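Local coordinates for glycosyl hydrolases family 2, sugar binding domain protein (Bacteroides uniformis str. 3978 T3 ii, PDB 6D1P) that probably hydrolyses O-glycosidic bonds as a family 2 beta-glucuronidase of a human gut bacterium, removing glucuronic acid from its conjugates, at residues 76-81 with 185-190; 114-119 with 176-181; 385-390 with 401-406. One frame throughout, in Å; residues are numbered along the deposited sequence.

Contact 1. Residues 76-81 with 185-190; sequences EDAVDP and NLYGGL. With K (potassium ion), chain J.
The potassium-binding loop 76-81 carries Ala78, whose methyl group reaches Asn185 and Tyr187 in a small buried contact. Its CB lies at the edge of the tyrosine ring, near the ring plane, 4.1 Å from Tyr187 CE1 and 3.9 Å from Tyr187 OH. Asn185 comes from another direction: its own CB sits 3.7 Å above one face of the Tyr187 ring, offset toward the rim, and its CG is 4.1 Å from Ala78 CB. With CG beside the backbone N and opposite the carbonyl carbon (chi1 -82°), the tyrosine brings its phenol end back to the methyl. Both segments are loops of the sugar-binding domain, 76-81 between strand 65-67 and strand 89-96, the other between strand 162-169 and strand 194-199. The polar end of the tyrosine is held by Asp333, a ligand of a bound sodium ion, to which Tyr187 OH is hydrogen-bonded. On the other side of Ala78 the backbone turns round the potassium ion, bound by Asp77 O at 2.8 Å, Ala78 O at 2.9 Å and Asp80 O at 2.8 Å; Val83 O and a water add two more ligands. Asp77 OD2 forms a salt bridge with Arg39.

Contact 2. Residues 114-119 with 176-181; sequences AGQKTE and MIPSDM. With K (potassium ion), chain K.
Met176 starts the contact by laying its thioether against Gln116 and Lys117. With CG anti to the backbone N (chi1 -173°) the chain runs extended as far as SD and bends only at its end, which brings CE to 3.6 Å from Gln116 CB as the two side chains pass at a slant. Lys117 approaches the same thioether tip to tip, its NZ 3.5 Å from Met176 SD, although the charge of the ammonium is answered by a salt bridge to Asp173. The backbone of Met176 turns to the potassium ion, with O at 2.5 Å from the metal. Ile177 points its side chain away from Gln116, but its carbonyl O takes a hydrogen bond from a water at 2.8 Å that also donates to Gln116 OE1. A cis peptide leads into Pro178, whose O binds the potassium at 2.6 Å; Asp173 O is a further ligand. At Ser179, OG accepts from Met181 N (2.7 Å, 160°), an ST turn, and is also bonded to Asp434. Asp180 acts on the metal at second hand: OD2 stays 3.8 Å from the ion and lies unusually close to a coordinating water, a bond whose length leaves it doubtful, while its N donates to another. Gln116, itself preceded by a cis peptide, forms with Lys117 a classic beta bulge opposite Asp169, and Gln116 NE2 is anchored on Tyr187 O and Tyr134 OH. The loop is thus flanked by strands 117-122 and 125-131, which Met176 touches at Val131, and by helix 397-414, against which Ile177 packs at Tyr399 and Ala403.

Contact 3. Residues 385-390 with 401-406; sequences EEIPWC and NQARRM
Pro388 meets Met406 through CG and CD of its ring, while the truly flat groups here, the Arg404 guanidinium and the Trp389 indole, find their partners away from this interface. Asn401 CG lies at the edge of the guanidinium, in its plane; NH1 donates to Asn401 OD1 at 2.9 Å, with the oxygen tilted slightly out of that plane and NH1 56° above the carbonyl plane, and NE forms a salt bridge with Glu449. The indole makes an edge-to-face pair with Phe446 of helix 440-457. Between the segments the packing is apolar. Met406, bent at its last torsion, crosses Pro388 at about a right angle, with CE 3.9 Å from Pro388 CG and SD 4.1 Å from the same atom. An alanine in place of Pro388 would lack those ring carbons, which is likely to leave the Met406 methyl without its packing partner and freer to turn. The motif is one beta-alpha-beta unit of the TIM barrel: strand 382-386, helix 397-414 and strand 420-432. Ile387, just beyond the first strand, divides its branches over one helical turn. CG1 lies between the backbone N and carbonyl carbon (chi1 53°), which carries CD1 to 4.2 Å from Ala403 CB, while CG2 rests 3.7 Å from Met406 C. Gln402 NE2 makes a weak hydrogen bond to Met406 SD at 3.4 Å. After Pro388 comes an inverse gamma turn centred on Trp389.

All three contacts are buried, with Lys117 of contact 2 the one partly exposed residue that touches. Contacts 1 and 2 belong to the sugar-binding domain and share the loop between strands 162-169 and 194-199; a probable backbone hydrogen bond, Gly189 N to Gly115 O at 3.0 Å, joins them. Contact 3 lies in the TIM barrel, yet contact 2 reaches it, with a probable bond from Ile177 N to Gln402 OE1 and packing of Pro178 on Pro388, so 176-181 bridges the two domains. The chemistry differs: potassium ions and carbonyl oxygens organise the loops of contacts 1 and 2, whereas contact 3, without a metal, is apolar packing of the loop after strand 382-386 on helix 397-414.

Contact 1. Residues 76-81 with 185-190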
loop_
_atom_site.group_PDB
_atom_site.type_symbol
_atom_site.label_atom_id
_atom_site.label_comp_id
_atom_site.label_asym_id
_atom_site.label_seq_id
_atom_site.Cartn_x
_atom_site.Cartn_y
_atom_site.Cartn_z
ATOM N N GLU A 76 9.697 -6.865 1.399
ATOM C CA GLU A 76 8.860 -7.905 1.977
ATOM C C GLU A 76 7.642 -8.253 1.140
ATOM O O GLU A 76 7.254 -9.428 1.098
ATOM C CB GLU A 76 8.393 -7.499 3.390
ATOM C CG GLU A 76 9.326 -7.966 4.497
ATOM C CD GLU A 76 8.660 -7.969 5.881
ATOM O OE1 GLU A 76 9.349 -8.360 6.869
ATOM O OE2 GLU A 76 7.458 -7.591 5.975
ATOM N N ASP A 77 6.997 -7.272 0.494
ATOM C CA ASP A 77 5.703 -7.578 -0.091
ATOM C C ASP A 77 5.813 -8.353 -1.404
ATOM O O ASP A 77 4.785 -8.851 -1.889
ATOM C CB ASP A 77 4.847 -6.290 -0.247
ATOM C CG ASP A 77 5.269 -5.378 -1.419
ATOM O OD1 ASP A 77 6.289 -5.602 -2.095
ATOM O OD2 ASP A 77 4.551 -4.388 -1.671
ATOM N N ALA A 78 7.020 -8.515 -1.972
ATOM C CA ALA A 78 7.133 -9.353 -3.164
ATOM C C ALA A 78 6.628 -10.758 -2.882
ATOM O O ALA A 78 5.954 -11.355 -3.721
ATOM C CB ALA A 78 8.578 -9.396 -3.687
ATOM N N VAL A 79 6.925 -11.295 -1.696
ATOM C CA VAL A 79 6.552 -12.663 -1.362
ATOM C C VAL A 79 5.487 -12.734 -0.281
ATOM O O VAL A 79 5.114 -13.841 0.127
ATOM C CB VAL A 79 7.780 -13.506 -0.961
ATOM C CG1 VAL A 79 8.791 -13.626 -2.141
ATOM C CG2 VAL A 79 8.449 -12.938 0.287
ATOM N N ASP A 80 4.979 -11.606 0.194
ATOM C CA ASP A 80 3.816 -11.632 1.071
ATOM C C ASP A 80 2.678 -12.349 0.358
ATOM O O ASP A 80 2.239 -11.883 -0.698
ATOM C CB ASP A 80 3.395 -10.218 1.428
ATOM C CG ASP A 80 2.264 -10.170 2.460
ATOM O OD1 ASP A 80 1.269 -10.946 2.378
ATOM O OD2 ASP A 80 2.392 -9.327 3.364
ATOM N N PRO A 81 2.166 -13.461 0.890
ATOM C CA PRO A 81 1.180 -14.250 0.131
ATOM C C PRO A 81 -0.165 -13.568 -0.054
ATOM O O PRO A 81 -0.976 -14.061 -0.850
ATOM C CB PRO A 81 1.037 -15.522 0.974
ATOM C CG PRO A 81 1.300 -15.031 2.369
ATOM C CD PRO A 81 2.382 -13.999 2.242
ATOM N N ASN A 185 9.797 -9.759 -10.519
ATOM C CA ASN A 185 9.243 -8.467 -10.102
ATOM C C ASN A 185 9.986 -7.343 -10.804
ATOM O O ASN A 185 11.207 -7.417 -10.976
ATOM C CB ASN A 185 9.340 -8.252 -8.592
ATOM C CG ASN A 185 8.588 -9.302 -7.789
ATOM O OD1 ASN A 185 9.202 -10.159 -7.135
ATOM N ND2 ASN A 185 7.261 -9.222 -7.803
ATOM N N LEU A 186 9.238 -6.318 -11.233
ATOM C CA LEU A 186 9.800 -5.028 -11.639
ATOM C C LEU A 186 9.940 -4.215 -10.360
ATOM O O LEU A 186 9.046 -3.451 -9.975
ATOM C CB LEU A 186 8.925 -4.317 -12.665
ATOM C CG LEU A 186 9.031 -4.663 -14.163
ATOM C CD1 LEU A 186 8.888 -6.157 -14.440
ATOM C CD2 LEU A 186 7.992 -3.871 -14.987
ATOM N N TYR A 187 11.087 -4.385 -9.708
ATOM C CA TYR A 187 11.329 -3.830 -8.387
ATOM C C TYR A 187 11.393 -2.303 -8.415
ATOM O O TYR A 187 11.773 -1.691 -9.408
ATOM C CB TYR A 187 12.633 -4.398 -7.829
ATOM C CG TYR A 187 12.501 -5.767 -7.209
ATOM C CD1 TYR A 187 11.539 -6.009 -6.238
ATOM C CD2 TYR A 187 13.330 -6.820 -7.599
ATOM C CE1 TYR A 187 11.414 -7.253 -5.646
ATOM C CE2 TYR A 187 13.217 -8.087 -7.010
ATOM C CZ TYR A 187 12.243 -8.292 -6.034
ATOM O OH TYR A 187 12.093 -9.521 -5.420
ATOM N N GLY A 188 11.038 -1.691 -7.290
ATOM C CA GLY A 188 11.093 -0.245 -7.146
ATOM C C GLY A 188 12.112 0.176 -6.101
ATOM O O GLY A 188 12.379 -0.551 -5.142
ATOM N N GLY A 189 12.686 1.367 -6.302
ATOM C CA GLY A 189 13.489 2.042 -5.299
ATOM C C GLY A 189 14.960 2.121 -5.680
ATOM O O GLY A 189 15.377 1.744 -6.777
ATOM N N LEU A 190 15.753 2.634 -4.731
ATOM C CA LEU A 190 17.198 2.819 -4.903
ATOM C C LEU A 190 17.907 1.558 -4.417
ATOM O O LEU A 190 18.592 1.515 -3.390
ATOM C CB LEU A 190 17.664 4.071 -4.165
ATOM C CG LEU A 190 16.981 5.361 -4.652
ATOM C CD1 LEU A 190 17.153 6.495 -3.660
ATOM C CD2 LEU A 190 17.493 5.774 -6.045
HETATM K K K J . 3.127 -10.757 -3.154
HETATM O O HOH W 1 2.865 -9.729 -5.804
#

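Contact 2. Residues 114-119 with 176-181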
loop_
_atom_site.group_PDB
_atom_site.type_symbol
_atom_site.label_atom_id
_atom_site.label_comp_id
_atom_site.label_asym_id
_atom_site.label_seq_id
_atom_site.Cartn_x
_atom_site.Cartn_y
_atom_site.Cartn_z
ATOM N N ALA A 114 18.385 2.040 -10.318
ATOM C CA ALA A 114 17.192 2.398 -9.566
ATOM C C ALA A 114 15.978 2.118 -10.435
ATOM O O ALA A 114 16.002 2.394 -11.639
ATOM C CB ALA A 114 17.221 3.873 -9.148
ATOM N N GLY A 115 14.916 1.592 -9.828
ATOM C CA GLY A 115 13.728 1.195 -10.564
ATOM C C GLY A 115 12.488 1.993 -10.201
ATOM O O GLY A 115 12.336 2.461 -9.068
ATOM N N GLN A 116 11.607 2.177 -11.184
ATOM C CA GLN A 116 11.911 1.933 -12.592
ATOM C C GLN A 116 12.168 3.286 -13.258
ATOM O O GLN A 116 13.123 3.442 -14.016
ATOM C CB GLN A 116 10.774 1.172 -13.279
ATOM C CG GLN A 116 10.560 -0.240 -12.736
ATOM C CD GLN A 116 11.592 -1.189 -13.249
ATOM O OE1 GLN A 116 12.001 -1.079 -14.397
ATOM N NE2 GLN A 116 12.037 -2.131 -12.407
ATOM N N LYS A 117 11.320 4.265 -12.947
ATOM C CA LYS A 117 11.536 5.651 -13.338
ATOM C C LYS A 117 12.032 6.429 -12.127
ATOM O O LYS A 117 11.588 6.184 -11.001
ATOM C CB LYS A 117 10.250 6.286 -13.882
ATOM C CG LYS A 117 9.486 5.450 -14.919
ATOM C CD LYS A 117 8.416 6.314 -15.609
ATOM C CE LYS A 117 7.767 5.621 -16.800
ATOM N NZ LYS A 117 7.026 4.448 -16.351
ATOM N N THR A 118 12.945 7.375 -12.355
ATOM C CA THR A 118 13.589 8.076 -11.248
ATOM C C THR A 118 13.715 9.558 -11.576
ATOM O O THR A 118 13.986 9.927 -12.720
ATOM C CB THR A 118 14.975 7.476 -10.934
ATOM O OG1 THR A 118 14.857 6.071 -10.657
ATOM C CG2 THR A 118 15.605 8.157 -9.744
ATOM N N GLU A 119 13.493 10.408 -10.568
ATOM C CA GLU A 119 13.643 11.854 -10.694
ATOM C C GLU A 119 14.469 12.385 -9.528
ATOM O O GLU A 119 14.247 12.004 -8.376
ATOM C CB GLU A 119 12.288 12.562 -10.732
ATOM C CG GLU A 119 11.376 12.156 -11.869
ATOM C CD GLU A 119 9.997 12.827 -11.796
ATOM O OE1 GLU A 119 9.756 13.624 -10.862
ATOM O OE2 GLU A 119 9.149 12.565 -12.681
ATOM N N MET A 176 6.895 0.631 -21.232
ATOM C CA MET A 176 8.212 0.533 -20.624
ATOM C C MET A 176 8.629 -0.936 -20.597
ATOM O O MET A 176 7.823 -1.806 -20.250
ATOM C CB MET A 176 8.182 1.124 -19.205
ATOM C CG MET A 176 9.530 1.244 -18.529
ATOM S SD MET A 176 9.363 1.885 -16.853
ATOM C CE MET A 176 8.596 0.507 -16.008
ATOM N N ILE A 177 9.869 -1.220 -20.974
ATOM C CA ILE A 177 10.372 -2.592 -20.865
ATOM C C ILE A 177 11.024 -2.707 -19.494
ATOM O O ILE A 177 11.534 -1.696 -18.982
ATOM C CB ILE A 177 11.357 -2.949 -21.998
ATOM C CG1 ILE A 177 12.522 -1.962 -22.078
ATOM C CG2 ILE A 177 10.660 -3.021 -23.357
ATOM C CD1 ILE A 177 13.677 -2.500 -22.925
ATOM N N PRO A 178 11.014 -3.894 -18.842
ATOM C CA PRO A 178 10.389 -5.138 -19.307
ATOM C C PRO A 178 8.896 -5.171 -19.093
ATOM O O PRO A 178 8.348 -4.356 -18.371
ATOM C CB PRO A 178 11.042 -6.201 -18.427
ATOM C CG PRO A 178 11.197 -5.482 -17.106
ATOM C CD PRO A 178 11.639 -4.079 -17.516
ATOM N N SER A 179 8.257 -6.172 -19.670
ATOM C CA SER A 179 6.819 -6.317 -19.570
ATOM C C SER A 179 6.414 -6.876 -18.226
ATOM O O SER A 179 7.069 -7.777 -17.679
ATOM C CB SER A 179 6.308 -7.251 -20.656
ATOM O OG SER A 179 5.063 -7.787 -20.279
ATOM N N ASP A 180 5.265 -6.405 -17.735
ATOM C CA ASP A 180 4.762 -7.001 -16.504
ATOM C C ASP A 180 4.282 -8.435 -16.697
ATOM O O ASP A 180 3.882 -9.080 -15.725
ATOM C CB ASP A 180 3.634 -6.148 -15.918
ATOM C CG ASP A 180 4.160 -4.964 -15.105
ATOM O OD1 ASP A 180 4.712 -5.185 -14.000
ATOM O OD2 ASP A 180 4.033 -3.821 -15.584
ATOM N N MET A 181 4.279 -8.954 -17.918
ATOM C CA MET A 181 4.074 -10.385 -18.071
ATOM C C MET A 181 5.309 -11.199 -17.686
ATOM O O MET A 181 5.217 -12.428 -17.615
ATOM C CB MET A 181 3.645 -10.681 -19.504
ATOM C CG MET A 181 2.403 -9.893 -19.926
ATOM S SD MET A 181 1.803 -10.319 -21.567
ATOM C CE MET A 181 1.175 -11.971 -21.250
HETATM K K K K . 6.362 -2.709 -18.396
HETATM O O HOH W 2 13.063 -0.999 -16.697
HETATM O O HOH W 3 3.775 -4.323 -19.320
HETATM O O HOH W 4 5.427 -1.906 -16.074
#

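Contact 3. Residues 385-390 with 401-406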
loop_
_atom_site.group_PDB
_atom_site.type_symbol
_atom_site.label_atom_id
_atom_site.label_comp_id
_atom_site.label_asym_id
_atom_site.label_seq_id
_atom_site.Cartn_x
_atom_site.Cartn_y
_atom_site.Cartn_z
ATOM N N GLU A 385 24.709 -11.242 -20.961
ATOM C CA GLU A 385 23.899 -10.182 -20.376
ATOM C C GLU A 385 23.010 -9.607 -21.472
ATOM O O GLU A 385 23.488 -9.351 -22.584
ATOM C CB GLU A 385 24.792 -9.094 -19.759
ATOM C CG GLU A 385 24.151 -8.316 -18.618
ATOM C CD GLU A 385 25.033 -7.182 -18.099
ATOM O OE1 GLU A 385 24.826 -6.740 -16.943
ATOM O OE2 GLU A 385 25.933 -6.719 -18.851
ATOM N N GLU A 386 21.724 -9.424 -21.169
ATOM C CA GLU A 386 20.723 -9.004 -22.151
ATOM C C GLU A 386 19.956 -7.786 -21.657
ATOM O O GLU A 386 19.929 -7.490 -20.453
ATOM C CB GLU A 386 19.708 -10.118 -22.459
ATOM C CG GLU A 386 18.763 -10.470 -21.310
ATOM C CD GLU A 386 18.100 -11.827 -21.496
ATOM O OE1 GLU A 386 18.770 -12.762 -22.031
ATOM O OE2 GLU A 386 16.925 -11.974 -21.086
ATOM N N ILE A 387 19.301 -7.102 -22.597
ATOM C CA ILE A 387 18.381 -6.007 -22.270
ATOM C C ILE A 387 17.008 -6.551 -21.896
ATOM O O ILE A 387 16.632 -7.652 -22.326
ATOM C CB ILE A 387 18.240 -5.007 -23.426
ATOM C CG1 ILE A 387 17.877 -5.719 -24.738
ATOM C CG2 ILE A 387 19.476 -4.141 -23.527
ATOM C CD1 ILE A 387 17.215 -4.775 -25.753
ATOM N N PRO A 388 16.210 -5.797 -21.117
ATOM C CA PRO A 388 14.942 -6.350 -20.630
ATOM C C PRO A 388 13.791 -6.227 -21.623
ATOM O O PRO A 388 12.651 -5.952 -21.220
ATOM C CB PRO A 388 14.686 -5.551 -19.337
ATOM C CG PRO A 388 15.476 -4.316 -19.460
ATOM C CD PRO A 388 16.526 -4.490 -20.503
ATOM N N TRP A 389 14.063 -6.434 -22.917
ATOM C CA TRP A 389 12.988 -6.649 -23.890
ATOM C C TRP A 389 12.486 -8.078 -23.680
ATOM O O TRP A 389 12.902 -9.035 -24.337
ATOM C CB TRP A 389 13.465 -6.409 -25.317
ATOM C CG TRP A 389 12.325 -6.353 -26.284
ATOM C CD1 TRP A 389 11.013 -6.144 -25.981
ATOM C CD2 TRP A 389 12.383 -6.527 -27.705
ATOM N NE1 TRP A 389 10.253 -6.170 -27.115
ATOM C CE2 TRP A 389 11.069 -6.401 -28.191
ATOM C CE3 TRP A 389 13.416 -6.772 -28.610
ATOM C CZ2 TRP A 389 10.757 -6.509 -29.548
ATOM C CZ3 TRP A 389 13.111 -6.883 -29.955
ATOM C CH2 TRP A 389 11.786 -6.752 -30.414
ATOM N N CYS A 390 11.575 -8.218 -22.727
ATOM C CA CYS A 390 11.208 -9.515 -22.167
ATOM C C CYS A 390 9.684 -9.616 -22.140
ATOM O O CYS A 390 9.044 -9.058 -21.243
ATOM C CB CYS A 390 11.823 -9.672 -20.779
ATOM S SG CYS A 390 11.461 -11.195 -19.908
ATOM N N ASN A 401 12.798 3.398 -28.094
ATOM C CA ASN A 401 13.952 4.185 -27.696
ATOM C C ASN A 401 14.537 3.698 -26.387
ATOM O O ASN A 401 15.748 3.796 -26.188
ATOM C CB ASN A 401 13.573 5.662 -27.592
ATOM C CG ASN A 401 13.706 6.373 -28.919
ATOM O OD1 ASN A 401 14.472 5.942 -29.789
ATOM N ND2 ASN A 401 12.951 7.453 -29.096
ATOM N N GLN A 402 13.704 3.202 -25.474
ATOM C CA GLN A 402 14.254 2.685 -24.228
ATOM C C GLN A 402 15.101 1.445 -24.494
ATOM O O GLN A 402 16.181 1.286 -23.918
ATOM C CB GLN A 402 13.140 2.385 -23.210
ATOM C CG GLN A 402 13.699 1.706 -21.941
ATOM C CD GLN A 402 12.634 1.234 -20.959
ATOM O OE1 GLN A 402 11.431 1.305 -21.232
ATOM N NE2 GLN A 402 13.075 0.765 -19.799
ATOM N N ALA A 403 14.651 0.578 -25.399
ATOM C CA ALA A 403 15.445 -0.598 -25.743
ATOM C C ALA A 403 16.756 -0.206 -26.422
ATOM O O ALA A 403 17.826 -0.730 -26.071
ATOM C CB ALA A 403 14.625 -1.537 -26.628
ATOM N N ARG A 404 16.704 0.734 -27.375
ATOM C CA ARG A 404 17.944 1.201 -27.991
ATOM C C ARG A 404 18.854 1.837 -26.952
ATOM O O ARG A 404 20.073 1.618 -26.961
ATOM C CB ARG A 404 17.657 2.209 -29.101
ATOM C CG ARG A 404 16.769 1.709 -30.211
ATOM C CD ARG A 404 16.347 2.883 -31.092
ATOM N NE ARG A 404 15.540 2.476 -32.236
ATOM C CZ ARG A 404 14.310 2.922 -32.487
ATOM N NH1 ARG A 404 13.720 3.816 -31.678
ATOM N NH2 ARG A 404 13.665 2.483 -33.568
ATOM N N ARG A 405 18.275 2.621 -26.036
ATOM C CA ARG A 405 19.087 3.272 -25.019
ATOM C C ARG A 405 19.698 2.258 -24.060
ATOM O O ARG A 405 20.874 2.376 -23.693
ATOM C CB ARG A 405 18.241 4.284 -24.249
ATOM C CG ARG A 405 19.019 5.111 -23.248
ATOM C CD ARG A 405 18.127 6.223 -22.674
ATOM N NE ARG A 405 17.025 5.698 -21.873
ATOM C CZ ARG A 405 15.746 5.723 -22.241
ATOM N NH1 ARG A 405 15.411 6.264 -23.404
ATOM N NH2 ARG A 405 14.797 5.228 -21.435
ATOM N N MET A 406 18.923 1.264 -23.624
ATOM C CA MET A 406 19.479 0.334 -22.647
ATOM C C MET A 406 20.502 -0.597 -23.298
ATOM O O MET A 406 21.528 -0.920 -22.688
ATOM C CB MET A 406 18.355 -0.437 -21.951
ATOM C CG MET A 406 17.496 0.474 -21.068
ATOM S SD MET A 406 16.268 -0.364 -20.042
ATOM C CE MET A 406 17.258 -0.958 -18.671
#